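Local coordinates for protein D-alanyl-D-alanine carboxypeptidase (Streptococcus pneumoniae R6, PDB 1XP4) that probably removes the C-terminal D-alanine from peptidoglycan precursor peptides as a penicillin-binding serine carboxypeptidase of the S11 family, at residues A99-S104 / G222-T227; N207-G212 / E233-T238; S82-E87 / M201-T206. All blocks are in the same frame, centred on the assembly; numbering follows the deposited sequence.

Contact 1 (A99-S104 / G222-T227); sequences ATLVSS and GLKTGT. With SO4 (sulfate ion), chain E.
Thr100 and Leu101, in the last turns of helix 93-103, meet the long chain of Lys224 across the active-site cleft of a penicillin-recognising fold, where the serine of an S-x-N element faces the lysine of a K-T-G strand. Thr100 contributes its carbonyl, its O lying 3.7 Å from Lys224 CE. Leu101 comes nearest with its own carbonyl, O to Lys224 CD at 4.0 Å, and more loosely with its CD2 branch, 4.4 Å from the same Lys224 CD. Its carbonyl oxygen also accepts from two waters: one also donates weakly to Leu223 O, and the other accepts from Lys224 NZ. Ser104, the first residue past the helix, has positive phi and turns its side chain to the strand. Its OG receives a weak bond from Lys224 NZ (3.4 Å) and is tied more firmly to Ser41, the predicted acyl-ester nucleophile; Lys44 is a weak further partner. On the strand, a sulfate, probably from the crystallisation liquor, places O2 2.9 Å from Thr225 OG1 and O3 3.1 Å from Thr227 OG1; Thr225 OG1 is also hydrogen-bonded to Thr206, and Thr227 OG1 to Arg263. Such an anion may mark the place of the substrate carboxylate, as in related enzymes. Lys224 bends at chi2 (66°) and chi4 (56°), which turns NZ toward the next residue's carbonyl. There it donates to Thr225 O at 2.9 Å, from 35° above the carbonyl plane.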
loop_
_atom_site.group_PDB
_atom_site.type_symbol
_atom_site.label_atom_id
_atom_site.label_comp_id
_atom_site.label_asym_id
_atom_site.label_seq_id
_atom_site.Cartn_x
_atom_site.Cartn_y
_atom_site.Cartn_z
ATOM N N ALA A 99 -3.558 8.187 15.642
ATOM C CA ALA A 99 -4.104 7.176 16.546
ATOM C C ALA A 99 -4.559 5.927 15.778
ATOM O O ALA A 99 -4.378 4.799 16.245
ATOM C CB ALA A 99 -5.260 7.756 17.337
ATOM N N THR A 100 -5.139 6.132 14.598
ATOM C CA THR A 100 -5.613 5.028 13.771
ATOM C C THR A 100 -4.485 4.142 13.240
ATOM O O THR A 100 -4.482 2.930 13.453
ATOM C CB THR A 100 -6.433 5.544 12.554
ATOM O OG1 THR A 100 -7.663 6.116 13.008
ATOM C CG2 THR A 100 -6.757 4.415 11.600
ATOM N N LEU A 101 -3.527 4.748 12.552
ATOM C CA LEU A 101 -2.433 3.992 11.961
ATOM C C LEU A 101 -1.387 3.456 12.927
ATOM O O LEU A 101 -0.847 2.373 12.718
ATOM C CB LEU A 101 -1.752 4.841 10.891
ATOM C CG LEU A 101 -2.616 5.154 9.667
ATOM C CD1 LEU A 101 -1.940 6.195 8.798
ATOM C CD2 LEU A 101 -2.852 3.876 8.889
ATOM N N VAL A 102 -1.104 4.203 13.985
ATOM C CA VAL A 102 -0.096 3.784 14.948
ATOM C C VAL A 102 -0.593 2.840 16.043
ATOM O O VAL A 102 0.086 1.871 16.388
ATOM C CB VAL A 102 0.547 5.011 15.619
ATOM C CG1 VAL A 102 1.583 4.562 16.636
ATOM C CG2 VAL A 102 1.178 5.906 14.559
ATOM N N SER A 103 -1.775 3.119 16.582
ATOM C CA SER A 103 -2.324 2.301 17.656
ATOM C C SER A 103 -3.554 1.481 17.264
ATOM O O SER A 103 -4.099 0.729 18.077
ATOM C CB SER A 103 -2.668 3.201 18.833
ATOM O OG SER A 103 -1.571 4.041 19.127
ATOM N N SER A 104 -3.996 1.631 16.023
ATOM C CA SER A 104 -5.155 0.900 15.543
ATOM C C SER A 104 -6.407 1.232 16.362
ATOM O O SER A 104 -7.312 0.403 16.500
ATOM C CB SER A 104 -4.876 -0.609 15.591
ATOM O OG SER A 104 -5.855 -1.339 14.859
ATOM N N GLY A 222 6.335 0.479 7.631
ATOM C CA GLY A 222 4.877 0.271 7.547
ATOM C C GLY A 222 4.525 -1.211 7.693
ATOM O O GLY A 222 5.393 -2.051 7.801
ATOM N N LEU A 223 3.209 -1.545 7.664
ATOM C CA LEU A 223 2.181 -0.610 7.214
ATOM C C LEU A 223 0.942 -0.626 8.112
ATOM O O LEU A 223 0.348 0.400 8.397
ATOM C CB LEU A 223 1.764 -1.038 5.805
ATOM C CG LEU A 223 0.957 0.040 5.074
ATOM C CD1 LEU A 223 1.768 1.317 4.842
ATOM C CD2 LEU A 223 0.478 -0.415 3.694
ATOM N N LYS A 224 0.532 -1.852 8.501
ATOM C CA LYS A 224 -0.653 -2.013 9.357
ATOM C C LYS A 224 -0.840 -3.453 9.863
ATOM O O LYS A 224 -0.920 -4.395 9.101
ATOM C CB LYS A 224 -1.918 -1.620 8.593
ATOM C CG LYS A 224 -3.100 -1.421 9.546
ATOM C CD LYS A 224 -2.915 -0.237 10.483
ATOM C CE LYS A 224 -3.832 -0.320 11.709
ATOM N NZ LYS A 224 -3.588 -1.595 12.371
ATOM N N THR A 225 -0.897 -3.616 11.199
ATOM C CA THR A 225 -1.179 -4.948 11.722
ATOM C C THR A 225 -2.675 -5.229 11.793
ATOM O O THR A 225 -3.510 -4.392 11.508
ATOM C CB THR A 225 -0.569 -5.136 13.110
ATOM O OG1 THR A 225 -0.850 -4.025 13.961
ATOM C CG2 THR A 225 0.934 -5.346 13.003
ATOM N N GLY A 226 -3.004 -6.487 12.041
ATOM C CA GLY A 226 -4.400 -6.849 12.187
ATOM C C GLY A 226 -4.537 -8.191 12.865
ATOM O O GLY A 226 -3.870 -9.157 12.485
ATOM N N THR A 227 -5.386 -8.251 13.883
ATOM C CA THR A 227 -5.616 -9.499 14.600
ATOM C C THR A 227 -7.075 -9.652 14.977
ATOM O O THR A 227 -7.706 -8.741 15.504
ATOM C CB THR A 227 -4.768 -9.596 15.863
ATOM O OG1 THR A 227 -3.416 -9.235 15.554
ATOM C CG2 THR A 227 -4.787 -11.023 16.389
HETATM S S SO4 E . -4.013 -4.885 16.106
HETATM O O1 SO4 E . -3.653 -4.450 17.473
HETATM O O2 SO4 E . -3.549 -3.882 15.132
HETATM O O3 SO4 E . -3.381 -6.185 15.802
HETATM O O4 SO4 E . -5.483 -5.001 16.020
HETATM O O HOH W 1 1.236 0.962 11.009
HETATM O O HOH W 2 -1.320 -0.220 14.095
#

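Contact 2 (N207-G212 / E233-T238); sequences NYMLEG and ESFVGT
Asn207 OD1 accepts from Met209 N at 3.0 Å with an N-H...O angle of 159°, closing an Asx turn that fixes the side-chain amide as it meets Phe235. The other branch of that amide comes closest: ND2 sits at the ring edge, near its plane, 3.4 Å from Phe235 CZ, and the amide and ring planes are nearly perpendicular (77°). With CG trans to the backbone N (chi1 -171°), the asparagine side chain extends across to the strand. Met209, present as selenomethionine, brings its selenium to the neighbouring rim carbon, 3.8 Å from Phe235 CE2. The approach is oblique, with SE 4.9 Å from the ring centroid. One ring face carries the backbone of the strand itself, Gly237 N lying 3.8 Å above the plane and offset toward the rim. Phe264 of helix 262-277 meets the Phe235 ring edge-to-face and also touches Met209, and Thr267 of that helix packs on the ring too. Phe235 thus links strand 234-241 of the five-stranded sheet to that helix through Phe264 and Thr267, and to the loop before strand 220-228 through a Met-aromatic contact and the amide of an Asx turn.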
loop_
_atom_site.group_PDB
_atom_site.type_symbol
_atom_site.label_atom_id
_atom_site.label_comp_id
_atom_site.label_asym_id
_atom_site.label_seq_id
_atom_site.Cartn_x
_atom_site.Cartn_y
_atom_site.Cartn_z
ATOM N N ASN A 207 3.485 -2.025 15.276
ATOM C CA ASN A 207 4.443 -2.542 14.312
ATOM C C ASN A 207 5.779 -2.714 15.014
ATOM O O ASN A 207 6.494 -1.743 15.252
ATOM C CB ASN A 207 4.590 -1.561 13.150
ATOM C CG ASN A 207 5.407 -2.128 12.009
ATOM O OD1 ASN A 207 6.277 -2.974 12.213
ATOM N ND2 ASN A 207 5.140 -1.654 10.798
ATOM N N TYR A 208 6.122 -3.953 15.338
ATOM C CA TYR A 208 7.371 -4.234 16.025
ATOM C C TYR A 208 8.617 -4.423 15.170
ATOM O O TYR A 208 9.626 -4.934 15.643
ATOM C CB TYR A 208 7.168 -5.427 16.947
ATOM C CG TYR A 208 6.282 -5.054 18.100
ATOM C CD1 TYR A 208 6.600 -3.966 18.905
ATOM C CD2 TYR A 208 5.129 -5.770 18.392
ATOM C CE1 TYR A 208 5.801 -3.602 19.971
ATOM C CE2 TYR A 208 4.320 -5.411 19.463
ATOM C CZ TYR A 208 4.671 -4.325 20.248
ATOM O OH TYR A 208 3.910 -3.965 21.335
HETATM N N MSE A 209 8.553 -4.002 13.913
HETATM C CA MSE A 209 9.710 -4.108 13.035
HETATM C C MSE A 209 10.312 -2.720 12.820
HETATM O O MSE A 209 11.235 -2.542 12.023
HETATM C CB MSE A 209 9.314 -4.730 11.697
HETATM C CG MSE A 209 8.995 -6.204 11.802
HETATM SE SE MSE A 209 8.363 -6.948 10.153
HETATM C CE MSE A 209 10.043 -7.578 9.460
ATOM N N LEU A 210 9.780 -1.743 13.550
ATOM C CA LEU A 210 10.250 -0.371 13.460
ATOM C C LEU A 210 11.468 -0.108 14.362
ATOM O O LEU A 210 11.873 -0.954 15.175
ATOM C CB LEU A 210 9.113 0.595 13.823
ATOM C CG LEU A 210 7.876 0.611 12.913
ATOM C CD1 LEU A 210 6.799 1.538 13.478
ATOM C CD2 LEU A 210 8.283 1.069 11.514
ATOM N N GLU A 211 12.041 1.081 14.201
ATOM C CA GLU A 211 13.209 1.513 14.959
ATOM C C GLU A 211 13.054 1.409 16.474
ATOM O O GLU A 211 12.104 1.946 17.055
ATOM C CB GLU A 211 13.548 2.956 14.578
ATOM C CG GLU A 211 13.725 3.150 13.079
ATOM C CD GLU A 211 15.182 3.314 12.661
ATOM O OE1 GLU A 211 16.082 2.815 13.384
ATOM O OE2 GLU A 211 15.419 3.933 11.595
ATOM N N GLY A 212 14.006 0.712 17.097
ATOM C CA GLY A 212 14.025 0.533 18.540
ATOM C C GLY A 212 13.059 -0.489 19.110
ATOM O O GLY A 212 12.848 -0.526 20.320
ATOM N N GLU A 233 -3.051 -13.769 13.176
ATOM C CA GLU A 233 -1.992 -12.776 13.303
ATOM C C GLU A 233 -1.608 -12.311 11.901
ATOM O O GLU A 233 -0.942 -13.021 11.150
ATOM C CB GLU A 233 -0.804 -13.384 14.054
ATOM C CG GLU A 233 -1.114 -13.600 15.536
ATOM C CD GLU A 233 -0.202 -14.608 16.212
ATOM O OE1 GLU A 233 1.038 -14.452 16.136
ATOM O OE2 GLU A 233 -0.731 -15.560 16.828
ATOM N N SER A 234 -2.054 -11.106 11.555
ATOM C CA SER A 234 -1.814 -10.548 10.232
ATOM C C SER A 234 -1.075 -9.220 10.249
ATOM O O SER A 234 -1.183 -8.435 11.197
ATOM C CB SER A 234 -3.147 -10.387 9.501
ATOM O OG SER A 234 -3.821 -11.630 9.434
ATOM N N PHE A 235 -0.339 -8.969 9.170
ATOM C CA PHE A 235 0.440 -7.754 9.051
ATOM C C PHE A 235 0.808 -7.375 7.621
ATOM O O PHE A 235 1.300 -8.197 6.847
ATOM C CB PHE A 235 1.714 -7.904 9.881
ATOM C CG PHE A 235 2.696 -6.790 9.696
ATOM C CD1 PHE A 235 2.370 -5.490 10.070
ATOM C CD2 PHE A 235 3.952 -7.044 9.161
ATOM C CE1 PHE A 235 3.287 -4.455 9.915
ATOM C CE2 PHE A 235 4.878 -6.024 9.000
ATOM C CZ PHE A 235 4.546 -4.720 9.378
ATOM N N VAL A 236 0.554 -6.118 7.275
ATOM C CA VAL A 236 0.914 -5.620 5.963
ATOM C C VAL A 236 2.150 -4.796 6.262
ATOM O O VAL A 236 2.093 -3.871 7.075
ATOM C CB VAL A 236 -0.162 -4.685 5.348
ATOM C CG1 VAL A 236 0.304 -4.208 3.982
ATOM C CG2 VAL A 236 -1.489 -5.410 5.209
ATOM N N GLY A 237 3.266 -5.144 5.633
ATOM C CA GLY A 237 4.487 -4.401 5.864
ATOM C C GLY A 237 5.125 -3.908 4.585
ATOM O O GLY A 237 5.055 -4.571 3.556
ATOM N N THR A 238 5.729 -2.725 4.634
ATOM C CA THR A 238 6.416 -2.188 3.466
ATOM C C THR A 238 7.845 -1.890 3.911
ATOM O O THR A 238 8.087 -1.551 5.070
ATOM C CB THR A 238 5.749 -0.897 2.927
ATOM O OG1 THR A 238 6.423 -0.480 1.732
ATOM C CG2 THR A 238 5.821 0.221 3.955
#

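Contact 3 (S82-E87 / M201-T206); sequences SNIPME and MTITST
An apolar contact, with no hydrogen bond between its segments, joins the loop 82-87 to the second strand of the small hairpin 195-198/201-204 at the partly buried margin of the carboxypeptidase domain. Ile84 and Pro85 come from the loop, Met201 and Ile203 from the hairpin. On the inner side, Ile84 reaches with the tip of its longer branch to the short branch of Ile203, CD1 to CG2 at 4.1 Å, and the two side chains meet at a slant. In Ile203, CG1 lies between backbone N and carbonyl carbon (chi1 61°), which leaves CG2, trans to the carbonyl carbon, as the branch facing Ile84 CD1. Phe198, on the partner strand of this two-stranded antiparallel hairpin, touches both isoleucines, while helix 93-103 supplies Ala99 against Ile84 and Val102 against Ile203. The hairpin and the loop therefore share one apolar patch with the helix that leads to the S-x-N element. Toward solvent, the selenium of Met201, a selenomethionine here, lies against the proline ring, 3.7 Å from Pro85 CD, and the two side chains run roughly perpendicular to each other. The same selenium brushes the root of the neighbouring side chain, 4.5 Å from Ile84 CB. The start of the loop is held by polar bonds: Asn83 OD1 accepts from Ser107 N, and Ser82 OG makes a weak bond to the carbonyl oxygen of Ser104, whose own side chain is about 9 Å from that of Ile84.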
loop_
_atom_site.group_PDB
_atom_site.type_symbol
_atom_site.label_atom_id
_atom_site.label_comp_id
_atom_site.label_asym_id
_atom_site.label_seq_id
_atom_site.Cartn_x
_atom_site.Cartn_y
_atom_site.Cartn_z
ATOM N N SER A 82 -8.838 -2.433 20.521
ATOM C CA SER A 82 -7.702 -1.540 20.669
ATOM C C SER A 82 -8.121 -0.088 20.476
ATOM O O SER A 82 -8.532 0.330 19.392
ATOM C CB SER A 82 -6.579 -1.932 19.699
ATOM O OG SER A 82 -7.086 -2.294 18.429
ATOM N N ASN A 83 -8.037 0.665 21.564
ATOM C CA ASN A 83 -8.400 2.068 21.570
ATOM C C ASN A 83 -7.539 2.806 22.576
ATOM O O ASN A 83 -6.648 2.228 23.199
ATOM C CB ASN A 83 -9.866 2.242 21.960
ATOM C CG ASN A 83 -10.765 2.509 20.772
ATOM O OD1 ASN A 83 -10.477 3.368 19.937
ATOM N ND2 ASN A 83 -11.875 1.784 20.702
ATOM N N ILE A 84 -7.826 4.091 22.731
ATOM C CA ILE A 84 -7.099 4.943 23.655
ATOM C C ILE A 84 -8.118 5.914 24.239
ATOM O O ILE A 84 -9.146 6.191 23.623
ATOM C CB ILE A 84 -5.983 5.727 22.924
ATOM C CG1 ILE A 84 -6.591 6.645 21.864
ATOM C CG2 ILE A 84 -5.027 4.760 22.252
ATOM C CD1 ILE A 84 -5.569 7.414 21.065
ATOM N N PRO A 85 -7.854 6.435 25.441
ATOM C CA PRO A 85 -8.792 7.372 26.063
ATOM C C PRO A 85 -9.094 8.558 25.157
ATOM O O PRO A 85 -8.187 9.117 24.547
ATOM C CB PRO A 85 -8.058 7.792 27.329
ATOM C CG PRO A 85 -7.228 6.577 27.658
ATOM C CD PRO A 85 -6.694 6.188 26.315
HETATM N N MSE A 86 -10.370 8.930 25.064
HETATM C CA MSE A 86 -10.797 10.069 24.247
HETATM C C MSE A 86 -11.850 10.853 25.006
HETATM O O MSE A 86 -12.843 11.301 24.439
HETATM C CB MSE A 86 -11.381 9.587 22.924
HETATM C CG MSE A 86 -10.340 9.124 21.944
HETATM SE SE MSE A 86 -11.120 8.480 20.312
HETATM C CE MSE A 86 -9.563 7.568 19.618
ATOM N N GLU A 87 -11.611 11.022 26.298
ATOM C CA GLU A 87 -12.545 11.712 27.175
ATOM C C GLU A 87 -12.861 13.150 26.820
ATOM O O GLU A 87 -13.783 13.730 27.372
ATOM C CB GLU A 87 -12.055 11.618 28.624
ATOM C CG GLU A 87 -12.209 10.219 29.225
ATOM C CD GLU A 87 -13.634 9.692 29.099
ATOM O OE1 GLU A 87 -14.569 10.462 29.419
ATOM O OE2 GLU A 87 -13.823 8.522 28.687
HETATM N N MSE A 201 -0.997 12.350 25.793
HETATM C CA MSE A 201 -0.484 11.035 26.170
HETATM C C MSE A 201 0.325 10.436 25.025
HETATM O O MSE A 201 0.224 10.883 23.880
HETATM C CB MSE A 201 -1.627 10.088 26.535
HETATM C CG MSE A 201 -2.399 9.580 25.337
HETATM SE SE MSE A 201 -3.678 8.228 25.811
HETATM C CE MSE A 201 -2.476 6.747 26.089
ATOM N N THR A 202 1.124 9.422 25.332
ATOM C CA THR A 202 1.945 8.780 24.313
ATOM C C THR A 202 1.309 7.487 23.790
ATOM O O THR A 202 0.876 6.636 24.570
ATOM C CB THR A 202 3.352 8.449 24.872
ATOM O OG1 THR A 202 3.868 9.593 25.553
ATOM C CG2 THR A 202 4.315 8.076 23.750
ATOM N N ILE A 203 1.230 7.350 22.471
ATOM C CA ILE A 203 0.685 6.128 21.896
ATOM C C ILE A 203 1.853 5.324 21.319
ATOM O O ILE A 203 2.850 5.887 20.870
ATOM C CB ILE A 203 -0.369 6.405 20.791
ATOM C CG1 ILE A 203 0.247 7.186 19.633
ATOM C CG2 ILE A 203 -1.537 7.157 21.377
ATOM C CD1 ILE A 203 -0.736 7.519 18.564
ATOM N N THR A 204 1.725 4.004 21.355
ATOM C CA THR A 204 2.765 3.114 20.868
ATOM C C THR A 204 2.295 2.385 19.623
ATOM O O THR A 204 1.120 2.027 19.508
ATOM C CB THR A 204 3.133 2.064 21.945
ATOM O OG1 THR A 204 3.682 2.727 23.089
ATOM C CG2 THR A 204 4.146 1.065 21.406
ATOM N N SER A 205 3.226 2.164 18.698
ATOM C CA SER A 205 2.933 1.468 17.458
ATOM C C SER A 205 2.785 -0.024 17.722
ATOM O O SER A 205 3.342 -0.551 18.681
ATOM C CB SER A 205 4.057 1.704 16.450
ATOM O OG SER A 205 3.800 1.038 15.225
ATOM N N THR A 206 2.022 -0.699 16.870
ATOM C CA THR A 206 1.805 -2.132 17.001
ATOM C C THR A 206 2.765 -2.827 16.052
ATOM O O THR A 206 2.842 -4.059 16.013
ATOM C CB THR A 206 0.376 -2.529 16.594
ATOM O OG1 THR A 206 0.129 -2.086 15.253
ATOM C CG2 THR A 206 -0.643 -1.916 17.529
#

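In the fold
From the N terminus the chain first lays down loop 82-87 and then the end of helix 93-103, the opening halves of contacts 3 and 1. Contact 3 closes when strand 201-204 returns to the loop, while contact 1 is still open; contact 2 opens at once with 207-212, contact 1 closes on strand 220-228, and contact 2 on strand 234-241. Contact 1 thus crosses both others, which follow each other in series. Contacts 1 and 2 touch where the two neighbouring strands pair, and contacts 1 and 3 where Thr225 OG1 meets Thr206 OG1. Together they tie the helical region and its hairpin to the edge of the five-stranded sheet.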